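Local coordinates for histidinol-phosphatase (Listeria monocytogenes serotype 4b str. H7858, PDB 6NLR), which probably removes the phosphate from histidinol phosphate in histidine biosynthesis, as a PHP-family hydrolase with a trinuclear metal site, at residues D18-M23 against F72-H77; K26-D31 against K80-D85; M63-L68 against R105-E110; V94-G99 against I167-G172; V209-V214 against K240-L245. One frame throughout, in Å; residues are numbered along the deposited sequence.

Interaction 1 of 5, residues D18-M23 against F72-H77; sequences DDVEEM and FKKMNH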
# COMPACT_ATOMS: atom_id res chain seq x y z
N ASP A 18 8.63 -11.13 12.48
CA ASP A 18 10.09 -10.87 12.53
C ASP A 18 10.32 -9.50 13.17
O ASP A 18 9.54 -8.58 12.91
CB ASP A 18 10.75 -10.90 11.15
CG ASP A 18 10.85 -12.28 10.52
OD1 ASP A 18 10.53 -13.26 11.21
OD2 ASP A 18 11.21 -12.34 9.32
N ASP A 19 11.37 -9.38 13.96
CA ASP A 19 11.77 -8.10 14.57
C ASP A 19 12.26 -7.16 13.46
O ASP A 19 13.13 -7.57 12.67
CB ASP A 19 12.84 -8.31 15.64
CG ASP A 19 13.05 -7.08 16.50
OD1 ASP A 19 13.17 -5.97 15.96
OD2 ASP A 19 13.09 -7.24 17.71
N VAL A 20 11.76 -5.93 13.47
CA VAL A 20 12.20 -4.84 12.54
C VAL A 20 13.73 -4.76 12.56
O VAL A 20 14.31 -4.44 11.51
CB VAL A 20 11.56 -3.49 12.90
CG1 VAL A 20 11.91 -3.04 14.30
CG2 VAL A 20 11.90 -2.41 11.88
N GLU A 21 14.38 -5.01 13.68
CA GLU A 21 15.85 -4.87 13.77
C GLU A 21 16.52 -5.83 12.79
O GLU A 21 17.49 -5.41 12.16
CB GLU A 21 16.34 -5.18 15.19
CG GLU A 21 17.82 -4.91 15.35
CD GLU A 21 18.18 -4.36 16.72
OE1 GLU A 21 17.29 -4.29 17.61
OE2 GLU A 21 19.34 -3.97 16.89
N GLU A 22 16.05 -7.07 12.69
CA GLU A 22 16.64 -8.11 11.79
C GLU A 22 16.36 -7.68 10.34
O GLU A 22 17.20 -7.92 9.47
CB GLU A 22 16.12 -9.52 12.10
CG GLU A 22 16.46 -10.01 13.50
CD GLU A 22 17.90 -9.85 13.99
OE1 GLU A 22 18.82 -10.42 13.34
OE2 GLU A 22 18.12 -9.14 15.02
N MSE A 23 15.21 -7.03 10.09
CA MSE A 23 14.89 -6.55 8.76
C MSE A 23 15.85 -5.42 8.36
O MSE A 23 16.38 -5.39 7.25
CB MSE A 23 13.41 -6.13 8.69
CG MSE A 23 12.46 -7.25 9.02
SE MSE A 23 10.61 -6.63 9.11
CE MSE A 23 10.35 -6.05 7.26
N PHE A 72 5.99 3.86 18.08
CA PHE A 72 6.89 5.04 17.94
C PHE A 72 8.16 4.85 18.77
O PHE A 72 9.24 5.15 18.27
CB PHE A 72 6.17 6.34 18.29
CG PHE A 72 5.29 6.82 17.17
CD1 PHE A 72 5.83 7.09 15.93
CD2 PHE A 72 3.93 6.97 17.35
CE1 PHE A 72 5.04 7.56 14.90
CE2 PHE A 72 3.13 7.43 16.31
CZ PHE A 72 3.69 7.72 15.09
N LYS A 73 8.04 4.35 20.00
CA LYS A 73 9.22 4.15 20.85
C LYS A 73 10.19 3.18 20.16
O LYS A 73 11.38 3.50 20.07
CB LYS A 73 8.80 3.65 22.23
CG LYS A 73 9.95 3.34 23.15
CD LYS A 73 9.51 2.72 24.44
CE LYS A 73 10.67 2.40 25.35
NZ LYS A 73 10.29 1.35 26.31
N LYS A 74 9.71 2.02 19.70
CA LYS A 74 10.58 0.98 19.09
C LYS A 74 11.21 1.53 17.82
O LYS A 74 12.41 1.39 17.62
CB LYS A 74 9.80 -0.31 18.83
CG LYS A 74 10.57 -1.41 18.11
CD LYS A 74 11.78 -1.89 18.87
CE LYS A 74 12.57 -2.93 18.10
NZ LYS A 74 11.76 -4.16 17.90
N MSE A 75 10.42 2.15 16.93
CA MSE A 75 10.96 2.56 15.64
C MSE A 75 11.97 3.71 15.81
O MSE A 75 12.94 3.77 15.07
CB MSE A 75 9.85 2.98 14.67
CG MSE A 75 8.87 1.88 14.28
SE MSE A 75 9.69 0.08 14.19
CE MSE A 75 8.46 -1.10 15.18
N ASN A 76 11.71 4.64 16.73
CA ASN A 76 12.62 5.74 17.00
C ASN A 76 13.94 5.17 17.54
O ASN A 76 15.01 5.68 17.19
CB ASN A 76 12.02 6.79 17.95
CG ASN A 76 11.17 7.80 17.19
OD1 ASN A 76 9.94 7.87 17.33
ND2 ASN A 76 11.80 8.55 16.31
N HIS A 77 13.88 4.13 18.36
CA HIS A 77 15.10 3.45 18.88
C HIS A 77 15.91 2.89 17.70
O HIS A 77 17.14 3.09 17.64
CB HIS A 77 14.69 2.37 19.89
CG HIS A 77 15.77 1.39 20.21
ND1 HIS A 77 16.87 1.76 20.93
CD2 HIS A 77 15.91 0.08 19.92
CE1 HIS A 77 17.68 0.72 21.04
NE2 HIS A 77 17.11 -0.33 20.44
O HOH W 1 18.09 -2.91 20.15
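Asp19 meets Lys74 in a salt bridge at the start of helix 20-29. Its OD1 lies 3.0 Å from Lys74 NZ, and Asp19 OD2 takes a weak second bond from the same amine. OD1 has two donors on opposite faces of the carboxylate plane. Lys74 NZ comes from above one face, and Glu21 N from the other, 2.8 Å from OD1. The Glu21 bond is nearly straight, 171° at the hydrogen, and is the capping bond of Asp19, the N-cap residue. Two donors on one oxygen should hold the carboxylate in place. Lys74 bends at chi2 (61°) and chi4 (-64°) to deliver the amine, which also forms a salt bridge with Glu10.

Val20 is buried. Its CG1 packs 3.8 Å from SE of Met75, a selenomethionine, and the other methyl, CG2, is also near this selenium. Glu21 OE1 and His77 NE2 share a water, which donates to Glu21 and sits in the plane of the imidazole at its edge.

Helices 20-29 and 68-81 thus pair through a salt bridge on one side and apolar contacts on the other. Val20 and Met75 both rest on Ile37 of strand 34-40, the helix-on-sheet layering of a PHP-family barrel.

Interaction 2 of 5, residues K26-D31 against K80-D85; sequences KAIELD and KKYASD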
# COMPACT_ATOMS: atom_id res chain seq x y z
N LYS A 26 19.29 -6.73 7.55
CA LYS A 26 19.27 -7.33 6.19
C LYS A 26 19.30 -6.22 5.13
O LYS A 26 20.04 -6.36 4.16
CB LYS A 26 18.05 -8.23 5.99
CG LYS A 26 18.06 -9.00 4.68
CD LYS A 26 19.11 -10.05 4.62
CE LYS A 26 19.09 -10.83 3.33
NZ LYS A 26 20.06 -11.95 3.38
N ALA A 27 18.52 -5.16 5.29
CA ALA A 27 18.52 -4.01 4.36
C ALA A 27 19.95 -3.45 4.26
O ALA A 27 20.40 -3.17 3.13
CB ALA A 27 17.51 -2.97 4.73
N ILE A 28 20.68 -3.35 5.38
CA ILE A 28 22.07 -2.80 5.38
C ILE A 28 22.96 -3.77 4.60
O ILE A 28 23.75 -3.31 3.79
CB ILE A 28 22.56 -2.53 6.81
CG1 ILE A 28 21.73 -1.42 7.46
CG2 ILE A 28 24.07 -2.24 6.83
CD1 ILE A 28 21.91 -1.30 8.95
N GLU A 29 22.83 -5.07 4.83
CA GLU A 29 23.61 -6.11 4.11
C GLU A 29 23.37 -5.97 2.60
O GLU A 29 24.31 -6.23 1.85
CB GLU A 29 23.22 -7.49 4.64
CG GLU A 29 23.96 -8.68 4.06
CD GLU A 29 23.27 -10.00 4.41
OE1 GLU A 29 22.55 -10.05 5.45
OE2 GLU A 29 23.40 -10.96 3.63
N LEU A 30 22.16 -5.61 2.17
CA LEU A 30 21.84 -5.47 0.72
C LEU A 30 22.09 -4.04 0.24
O LEU A 30 21.55 -3.70 -0.84
CB LEU A 30 20.38 -5.89 0.48
CG LEU A 30 20.05 -7.34 0.80
CD1 LEU A 30 18.63 -7.70 0.39
CD2 LEU A 30 21.06 -8.28 0.14
N ASP A 31 22.79 -3.21 1.02
CA ASP A 31 23.27 -1.86 0.58
C ASP A 31 22.13 -0.85 0.42
O ASP A 31 22.31 0.11 -0.35
CB ASP A 31 24.04 -1.96 -0.74
CG ASP A 31 25.29 -2.82 -0.63
OD1 ASP A 31 26.08 -2.57 0.32
OD2 ASP A 31 25.46 -3.73 -1.47
N LYS A 80 17.63 5.64 15.42
CA LYS A 80 18.86 6.20 16.02
C LYS A 80 19.96 5.14 16.02
O LYS A 80 21.13 5.49 15.76
CB LYS A 80 18.60 6.70 17.44
CG LYS A 80 17.67 7.91 17.50
CD LYS A 80 17.75 8.65 18.80
CE LYS A 80 16.76 9.79 18.84
NZ LYS A 80 15.48 9.33 19.44
N LYS A 81 19.62 3.89 16.33
CA LYS A 81 20.64 2.83 16.51
C LYS A 81 21.42 2.67 15.20
O LYS A 81 22.62 2.46 15.29
CB LYS A 81 20.02 1.50 16.93
CG LYS A 81 21.02 0.38 17.15
CD LYS A 81 20.40 -0.82 17.79
CE LYS A 81 21.43 -1.85 18.22
NZ LYS A 81 20.77 -2.99 18.91
N TYR A 82 20.76 2.77 14.05
CA TYR A 82 21.37 2.44 12.73
C TYR A 82 21.56 3.69 11.87
O TYR A 82 21.86 3.53 10.70
CB TYR A 82 20.51 1.38 12.03
CG TYR A 82 20.61 0.06 12.73
CD1 TYR A 82 21.75 -0.72 12.62
CD2 TYR A 82 19.60 -0.37 13.57
CE1 TYR A 82 21.87 -1.92 13.30
CE2 TYR A 82 19.69 -1.57 14.25
CZ TYR A 82 20.84 -2.34 14.12
OH TYR A 82 20.92 -3.49 14.82
N ALA A 83 21.46 4.88 12.45
CA ALA A 83 21.57 6.16 11.71
C ALA A 83 22.90 6.22 10.93
O ALA A 83 22.89 6.74 9.82
CB ALA A 83 21.40 7.34 12.64
N SER A 84 24.00 5.68 11.45
CA SER A 84 25.31 5.75 10.76
C SER A 84 25.31 4.83 9.52
O SER A 84 26.14 5.06 8.67
CB SER A 84 26.47 5.50 11.69
OG SER A 84 26.46 4.17 12.14
N ASP A 85 24.40 3.87 9.41
CA ASP A 85 24.38 2.89 8.29
C ASP A 85 23.23 3.17 7.29
O ASP A 85 23.37 2.80 6.14
CB ASP A 85 24.20 1.47 8.81
CG ASP A 85 25.27 1.02 9.78
OD1 ASP A 85 26.37 0.70 9.31
OD2 ASP A 85 24.97 0.96 11.00
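The ring of Tyr82 and the methyl end of Ile28 meet across this contact. Ile28 CD1 approaches the ring obliquely, 3.7 Å from Tyr82 CD1. On one face of the ring lies Lys81 CG, 3.7 Å above the plane and offset toward the rim. The phenol oxygen at the far end of the ring is hydrogen-bonded to Glu21, which also pairs with Lys81. This bond probably holds the hydroxyl end in place.

Ile28 does all the touching from its own segment. Its CG1 branch is anti to the carbonyl carbon (chi1 -65°), and the extended chain carries CD1 out toward the second segment. CD1 sits 3.6 Å from Asp85 CB, and CG1 is 4.0 Å from the same Asp85 CB. Ile28 crosses both Tyr82 and Asp85 at about a right angle. From Asp85, then, it is mainly the methylene that packs here, and no hydrogen bond joins the two segments.

Both helices are ending at this point. Helix 20-29 closes in a Schellman motif, with Asp31 at C-prime in positive phi. Phe32 N bonds to Ala27 O, and Asp31 N bonds to Ile28 O at 2.9 Å. Tyr82 is the first residue to leave helix 68-81. The contact lies at the surface, at the C-terminal ends of two neighbouring helices, and Tyr82 also leans on Val24 and Leu25 of helix 20-29.

Interaction 3 of 5, residues M63-L68 against R105-E110; sequences MAMSDL and RDFLNE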
# COMPACT_ATOMS: atom_id res chain seq x y z
N MSE A 63 -2.51 -2.74 13.90
CA MSE A 63 -2.39 -2.63 15.35
C MSE A 63 -3.54 -1.80 15.92
O MSE A 63 -4.27 -1.13 15.18
CB MSE A 63 -1.03 -2.00 15.68
CG MSE A 63 -0.97 -0.51 15.38
SE MSE A 63 0.84 0.23 15.60
CE MSE A 63 1.40 0.73 13.81
N ALA A 64 -3.68 -1.85 17.25
CA ALA A 64 -4.65 -1.04 17.98
C ALA A 64 -4.06 0.34 18.26
O ALA A 64 -2.85 0.51 18.30
CB ALA A 64 -5.02 -1.74 19.27
N MSE A 65 -4.95 1.30 18.51
CA MSE A 65 -4.57 2.65 18.91
C MSE A 65 -3.62 2.60 20.10
O MSE A 65 -2.64 3.33 20.14
CB MSE A 65 -5.83 3.47 19.23
CG MSE A 65 -6.64 3.87 18.00
SE MSE A 65 -5.75 5.23 16.84
CE MSE A 65 -5.57 6.70 18.13
N SER A 66 -3.89 1.72 21.07
CA SER A 66 -3.08 1.66 22.28
C SER A 66 -1.65 1.19 21.99
O SER A 66 -0.78 1.41 22.83
CB SER A 66 -3.74 0.79 23.31
OG SER A 66 -3.93 -0.51 22.79
N ASP A 67 -1.39 0.55 20.84
CA ASP A 67 -0.01 0.11 20.49
C ASP A 67 0.84 1.28 19.98
O ASP A 67 2.06 1.12 19.93
CB ASP A 67 -0.02 -0.98 19.41
CG ASP A 67 -0.62 -2.29 19.89
OD1 ASP A 67 -0.27 -2.72 20.99
OD2 ASP A 67 -1.46 -2.86 19.14
N LEU A 68 0.23 2.40 19.56
CA LEU A 68 0.95 3.49 18.87
C LEU A 68 2.14 3.99 19.69
O LEU A 68 3.22 4.12 19.13
CB LEU A 68 0.00 4.64 18.51
CG LEU A 68 -0.94 4.37 17.35
CD1 LEU A 68 -1.95 5.50 17.17
CD2 LEU A 68 -0.15 4.14 16.07
N ARG A 105 -8.42 12.07 8.73
CA ARG A 105 -7.93 13.46 8.89
C ARG A 105 -7.58 13.68 10.37
O ARG A 105 -6.49 14.22 10.64
CB ARG A 105 -8.97 14.46 8.34
CG ARG A 105 -8.54 15.92 8.41
CD ARG A 105 -9.64 16.90 7.98
NE ARG A 105 -10.21 16.50 6.71
CZ ARG A 105 -11.44 16.01 6.53
NH1 ARG A 105 -12.29 15.90 7.54
NH2 ARG A 105 -11.82 15.66 5.32
N ASP A 106 -8.46 13.28 11.30
CA ASP A 106 -8.22 13.46 12.76
C ASP A 106 -7.00 12.64 13.17
O ASP A 106 -6.19 13.14 13.93
CB ASP A 106 -9.45 13.07 13.58
CG ASP A 106 -10.62 14.03 13.43
OD1 ASP A 106 -10.44 15.10 12.79
OD2 ASP A 106 -11.71 13.70 13.95
N PHE A 107 -6.85 11.42 12.65
CA PHE A 107 -5.71 10.53 12.99
C PHE A 107 -4.42 11.20 12.50
O PHE A 107 -3.44 11.30 13.27
CB PHE A 107 -5.90 9.13 12.39
CG PHE A 107 -4.68 8.27 12.54
CD1 PHE A 107 -4.46 7.53 13.69
CD2 PHE A 107 -3.70 8.25 11.56
CE1 PHE A 107 -3.31 6.77 13.85
CE2 PHE A 107 -2.56 7.48 11.71
CZ PHE A 107 -2.36 6.76 12.86
N LEU A 108 -4.41 11.65 11.25
CA LEU A 108 -3.20 12.26 10.64
C LEU A 108 -2.86 13.58 11.35
O LEU A 108 -1.66 13.82 11.58
CB LEU A 108 -3.45 12.46 9.15
CG LEU A 108 -3.47 11.18 8.32
CD1 LEU A 108 -3.95 11.47 6.90
CD2 LEU A 108 -2.09 10.57 8.29
N ASN A 109 -3.85 14.41 11.68
CA ASN A 109 -3.60 15.67 12.43
C ASN A 109 -3.00 15.33 13.80
O ASN A 109 -2.13 16.08 14.25
CB ASN A 109 -4.84 16.56 12.55
CG ASN A 109 -5.23 17.23 11.24
OD1 ASN A 109 -6.35 17.68 11.10
ND2 ASN A 109 -4.32 17.31 10.27
N GLU A 110 -3.42 14.24 14.46
CA GLU A 110 -2.89 13.92 15.81
C GLU A 110 -1.47 13.32 15.70
O GLU A 110 -0.60 13.78 16.42
CB GLU A 110 -3.81 12.98 16.58
CG GLU A 110 -3.26 12.62 17.94
CD GLU A 110 -4.24 12.02 18.94
OE1 GLU A 110 -5.36 11.65 18.52
OE2 GLU A 110 -3.88 11.93 20.14
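Met65 and Phe107 form a Met-aromatic contact in the PHP domain, where the loop before helix 68-81 packs on helix 101-111. Met65 is a selenomethionine. Its selenium lies 5.2 Å from the centroid of the Phe107 ring, 78° off the ring normal, so it sits at the edge. The nearest carbon is Phe107 CD1, 4.1 Å from Met65 SE.

The conformations explain this approach. Met65 has CG anti to the carbonyl carbon, and the bend at chi2 (-70°) turns the selenium to the ring. The bend at chi3 places only CE. The selenium arrives there although CB leaves the backbone to one side of Phe107, not at it. Phe107 has CG anti to the backbone N (chi1 172°), which swings the ring out from its helix toward the loop. The two side chains run past each other in opposite directions.

Leu68 opens helix 68-81 and points toward Phe107. Its chain is extended, and CD1 reaches the same edge of the ring as the selenium does. Two apolar groups therefore line one edge of Phe107. Phe92 of strand 87-95 meets Phe107 edge-to-face, and Tyr111 also touches it, which places the ring in an aromatic cluster between helix and sheet.

The loop has its own brace. Ala64 N donates to Asp67 OD2 at 3.1 Å, and Asp67 N returns a bond to Ala64 O. Across the contact, Leu68 CD1 comes 3.8 Å from Phe107 CE1.

Interaction 4 of 5, residues V94-G99 against I167-G172; sequences VDYLIG and IEADLG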
# COMPACT_ATOMS: atom_id res chain seq x y z
N VAL A 94 -1.37 4.31 5.55
CA VAL A 94 -2.68 4.83 5.96
C VAL A 94 -3.73 4.26 5.01
O VAL A 94 -3.61 4.46 3.80
CB VAL A 94 -2.67 6.37 5.98
CG1 VAL A 94 -4.00 6.92 6.45
CG2 VAL A 94 -1.53 6.89 6.85
N ASP A 95 -4.73 3.58 5.55
CA ASP A 95 -5.92 3.16 4.76
C ASP A 95 -6.68 4.42 4.34
O ASP A 95 -6.98 5.26 5.22
CB ASP A 95 -6.82 2.21 5.55
CG ASP A 95 -6.34 0.79 5.44
OD1 ASP A 95 -6.72 0.11 4.45
OD2 ASP A 95 -5.54 0.40 6.30
N TYR A 96 -6.98 4.53 3.05
CA TYR A 96 -8.07 5.39 2.57
C TYR A 96 -9.37 4.61 2.81
O TYR A 96 -9.58 3.54 2.19
CB TYR A 96 -7.88 5.85 1.12
CG TYR A 96 -8.97 6.81 0.73
CD1 TYR A 96 -9.02 8.08 1.29
CD2 TYR A 96 -10.01 6.42 -0.09
CE1 TYR A 96 -10.06 8.95 1.01
CE2 TYR A 96 -11.04 7.29 -0.40
CZ TYR A 96 -11.06 8.56 0.15
OH TYR A 96 -12.07 9.40 -0.15
N LEU A 97 -10.17 5.10 3.76
CA LEU A 97 -11.47 4.49 4.14
C LEU A 97 -12.59 5.37 3.57
O LEU A 97 -12.84 6.48 4.09
CB LEU A 97 -11.53 4.38 5.67
CG LEU A 97 -10.45 3.50 6.32
CD1 LEU A 97 -10.58 3.54 7.84
CD2 LEU A 97 -10.50 2.05 5.82
N ILE A 98 -13.22 4.88 2.50
CA ILE A 98 -14.30 5.60 1.77
C ILE A 98 -15.44 5.90 2.75
O ILE A 98 -15.91 4.95 3.42
CB ILE A 98 -14.76 4.77 0.56
CG1 ILE A 98 -13.63 4.63 -0.47
CG2 ILE A 98 -16.03 5.37 -0.07
CD1 ILE A 98 -13.77 3.43 -1.36
N GLY A 99 -15.78 7.18 2.91
CA GLY A 99 -16.83 7.65 3.82
C GLY A 99 -16.30 7.91 5.23
O GLY A 99 -17.11 8.33 6.05
N ILE A 167 -6.71 10.14 -4.00
CA ILE A 167 -5.83 11.23 -4.52
C ILE A 167 -6.50 12.59 -4.29
O ILE A 167 -5.80 13.53 -3.88
CB ILE A 167 -5.48 10.99 -5.99
CG1 ILE A 167 -4.63 9.71 -6.12
CG2 ILE A 167 -4.78 12.19 -6.58
CD1 ILE A 167 -4.66 9.12 -7.52
N GLU A 168 -7.81 12.68 -4.53
CA GLU A 168 -8.59 13.93 -4.43
C GLU A 168 -8.77 14.32 -2.96
O GLU A 168 -8.97 15.48 -2.71
CB GLU A 168 -9.97 13.78 -5.07
CG GLU A 168 -9.95 13.61 -6.58
CD GLU A 168 -11.25 13.09 -7.21
OE1 GLU A 168 -12.09 12.44 -6.49
OE2 GLU A 168 -11.43 13.33 -8.42
N ALA A 169 -8.73 13.37 -2.03
CA ALA A 169 -9.17 13.57 -0.63
C ALA A 169 -8.35 14.69 0.06
O ALA A 169 -7.12 14.74 -0.09
CB ALA A 169 -9.06 12.29 0.13
N ASP A 170 -9.04 15.55 0.80
CA ASP A 170 -8.45 16.51 1.77
C ASP A 170 -8.29 15.78 3.10
O ASP A 170 -9.28 15.68 3.83
CB ASP A 170 -9.33 17.76 1.87
CG ASP A 170 -9.12 18.59 3.14
OD1 ASP A 170 -8.01 18.50 3.73
OD2 ASP A 170 -10.09 19.30 3.56
N LEU A 171 -7.10 15.28 3.42
CA LEU A 171 -6.83 14.58 4.70
C LEU A 171 -5.85 15.43 5.54
O LEU A 171 -5.17 14.90 6.44
CB LEU A 171 -6.29 13.19 4.40
CG LEU A 171 -7.26 12.30 3.60
CD1 LEU A 171 -6.65 10.95 3.29
CD2 LEU A 171 -8.59 12.12 4.34
N GLY A 172 -5.81 16.72 5.25
CA GLY A 172 -5.03 17.72 6.00
C GLY A 172 -3.55 17.72 5.59
O GLY A 172 -3.19 17.03 4.62
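Ala169 and Leu171 both pack against the ring of Tyr96. Ala169 is the first residue to leave helix 152-168, and its methyl group points toward Tyr96. Ala169 CB lies 3.6 Å from Tyr96 CE1 and approaches the ring obliquely. It is also 4.2 Å from Tyr96 OH, so the methyl lies beside the outer part of the ring.

Asp170 turns the chain. Its OD1 accepts from Gly172 N at 3.2 Å, which makes an Asx turn. The donor meets this oxygen on its anti side, 26° out of the carboxylate plane. The backbone oxygen of Asp170 takes a bond from Arg105 of helix 101-111, which ties the turn to that helix.

Leu171 then points back toward Tyr96. Its CD1 lies at the edge of the ring, near the ring plane and 4.2 Å from Tyr96 CD1. Its side chain also rests on Leu108 of helix 101-111. Gly172 ends the turn with positive phi, a conformation that suits glycine.

Tyr96 receives both residues because its CG is anti to the backbone N (chi1 -176°), which directs the ring away from the strand and at the second segment. The ring is held at its buried hydroxyl by Glu101 and packed by Ala169 and Leu171.

Strand 87-95, which supplies Val94 and Asp95 here, also carries Glu93, a ligand of cobalt and manganese, and Asp95 bonds the manganese ligand His123. The side chain of Tyr96 is about 11 Å from a manganese ion. Asp95 is thus a second-shell residue of the PHP-type metal site, and the Tyr96 packing lies farther out.

Interaction 5 of 5, residues V209-V214 against K240-L245; sequences VILALV and KKIVTL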
# COMPACT_ATOMS: atom_id res chain seq x y z
N VAL A 209 -6.48 9.29 -16.24
CA VAL A 209 -7.11 10.35 -15.39
C VAL A 209 -6.38 10.36 -14.04
O VAL A 209 -5.99 11.46 -13.58
CB VAL A 209 -8.63 10.12 -15.25
CG1 VAL A 209 -9.24 10.94 -14.12
CG2 VAL A 209 -9.35 10.42 -16.56
N ILE A 210 -6.18 9.18 -13.44
CA ILE A 210 -5.49 9.04 -12.12
C ILE A 210 -4.07 9.60 -12.23
O ILE A 210 -3.69 10.39 -11.33
CB ILE A 210 -5.49 7.58 -11.63
CG1 ILE A 210 -6.87 7.19 -11.09
CG2 ILE A 210 -4.39 7.31 -10.63
CD1 ILE A 210 -7.04 5.70 -10.92
N LEU A 211 -3.33 9.28 -13.30
CA LEU A 211 -1.91 9.73 -13.39
C LEU A 211 -1.86 11.26 -13.58
O LEU A 211 -0.99 11.88 -12.94
CB LEU A 211 -1.17 8.99 -14.50
CG LEU A 211 -0.99 7.49 -14.24
CD1 LEU A 211 -0.31 6.83 -15.41
CD2 LEU A 211 -0.21 7.25 -12.94
N ALA A 212 -2.75 11.84 -14.39
CA ALA A 212 -2.81 13.30 -14.62
C ALA A 212 -3.01 13.99 -13.26
O ALA A 212 -2.34 15.02 -13.01
CB ALA A 212 -3.90 13.69 -15.61
N LEU A 213 -3.86 13.42 -12.41
CA LEU A 213 -4.22 14.02 -11.10
C LEU A 213 -3.05 13.87 -10.11
O LEU A 213 -2.71 14.85 -9.41
CB LEU A 213 -5.50 13.33 -10.64
CG LEU A 213 -6.24 14.01 -9.50
CD1 LEU A 213 -6.65 15.44 -9.88
CD2 LEU A 213 -7.44 13.16 -9.13
N VAL A 214 -2.40 12.71 -10.09
CA VAL A 214 -1.15 12.49 -9.31
C VAL A 214 -0.13 13.57 -9.69
O VAL A 214 0.50 14.16 -8.79
CB VAL A 214 -0.58 11.08 -9.53
CG1 VAL A 214 0.84 10.97 -9.06
CG2 VAL A 214 -1.45 10.03 -8.87
N LYS A 240 4.21 -2.43 -16.12
CA LYS A 240 5.10 -1.67 -17.03
C LYS A 240 4.31 -0.61 -17.82
O LYS A 240 4.79 0.52 -17.90
CB LYS A 240 5.82 -2.63 -17.96
CG LYS A 240 6.82 -2.02 -18.92
CD LYS A 240 7.85 -1.15 -18.30
CE LYS A 240 8.86 -0.68 -19.32
NZ LYS A 240 9.55 -1.81 -19.98
N LYS A 241 3.18 -0.94 -18.43
CA LYS A 241 2.42 0.04 -19.27
C LYS A 241 2.10 1.29 -18.43
O LYS A 241 2.29 2.42 -18.93
CB LYS A 241 1.12 -0.58 -19.82
CG LYS A 241 0.53 0.20 -20.99
CD LYS A 241 -0.83 -0.31 -21.45
CE LYS A 241 -1.31 0.41 -22.69
NZ LYS A 241 -2.37 -0.34 -23.41
N ILE A 242 1.69 1.11 -17.17
CA ILE A 242 1.34 2.24 -16.27
C ILE A 242 2.62 2.97 -15.87
O ILE A 242 2.62 4.22 -15.91
CB ILE A 242 0.54 1.76 -15.06
CG1 ILE A 242 -0.71 0.97 -15.45
CG2 ILE A 242 0.26 2.92 -14.10
CD1 ILE A 242 -1.57 1.59 -16.51
N VAL A 243 3.70 2.23 -15.57
CA VAL A 243 5.00 2.82 -15.17
C VAL A 243 5.47 3.78 -16.28
O VAL A 243 5.90 4.89 -15.95
CB VAL A 243 6.05 1.74 -14.85
CG1 VAL A 243 7.45 2.33 -14.74
CG2 VAL A 243 5.68 0.99 -13.57
N THR A 244 5.36 3.37 -17.54
CA THR A 244 5.79 4.16 -18.71
C THR A 244 4.97 5.45 -18.81
O THR A 244 5.58 6.50 -18.96
CB THR A 244 5.70 3.30 -19.99
OG1 THR A 244 6.59 2.21 -19.74
CG2 THR A 244 6.10 4.02 -21.25
N LEU A 245 3.65 5.38 -18.74
CA LEU A 245 2.78 6.60 -18.73
C LEU A 245 3.20 7.50 -17.56
O LEU A 245 3.40 8.71 -17.80
CB LEU A 245 1.31 6.22 -18.63
CG LEU A 245 0.75 5.46 -19.83
CD1 LEU A 245 -0.65 4.95 -19.56
CD2 LEU A 245 0.79 6.31 -21.10
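Leu211 points from helix 201-217 toward helix 240-248, and its CD1 makes the close contacts. Its CG is anti to the carbonyl carbon (chi1 -67°) and the chain is extended, so CD1 reaches helix 240-248. CD1 lies 3.7 Å from Leu245 CB. The two leucine side chains cross at about a right angle, and the methyl of Leu211 rests against CB of Leu245, not its tip.

Ile242 lies one turn earlier on helix 240-248. Its CG2 branch is 4.2 Å from Leu211 CD1, and its carbonyl oxygen comes 4.0 Å from that methyl. Leu211 CD1 therefore fits between two residues spaced three apart. Leu211 also packs on Leu249 and Ile251, which continue this apolar patch, and Met204 of helix 201-217 touches both Ile242 and Leu245.

On another side of helix 240-248, Thr244 OG1 donates to Lys240 O at 3.1 Å, from above the carbonyl plane. The same oxygen accepts the backbone bond from Thr244 N.

No hydrogen bond or charge pair links the two segments. The helices are joined here by dispersion and by burial of apolar surface, which fixes no single direction as a polar bond would.

From the N terminus, helix 20-29 returns first to helix 68-81. Interactions 1 and 2 both join these two helices and cross along the chain. They touch each other through the helices they share. Interaction 3 starts in the loop just before helix 68-81 and closes on helix 101-111, so it crosses both. Interaction 4 crosses interaction 3 in turn and brings the segment that follows from strand 87-95 to the end of helix 152-168. Interactions 3 and 4 touch through helix 101-111. Interaction 5 follows in series and closes the shortest loop, between helices 201-217 and 240-248. Ile167 packs on Ile210, Leu213 and Val214, which connects it with interaction 4.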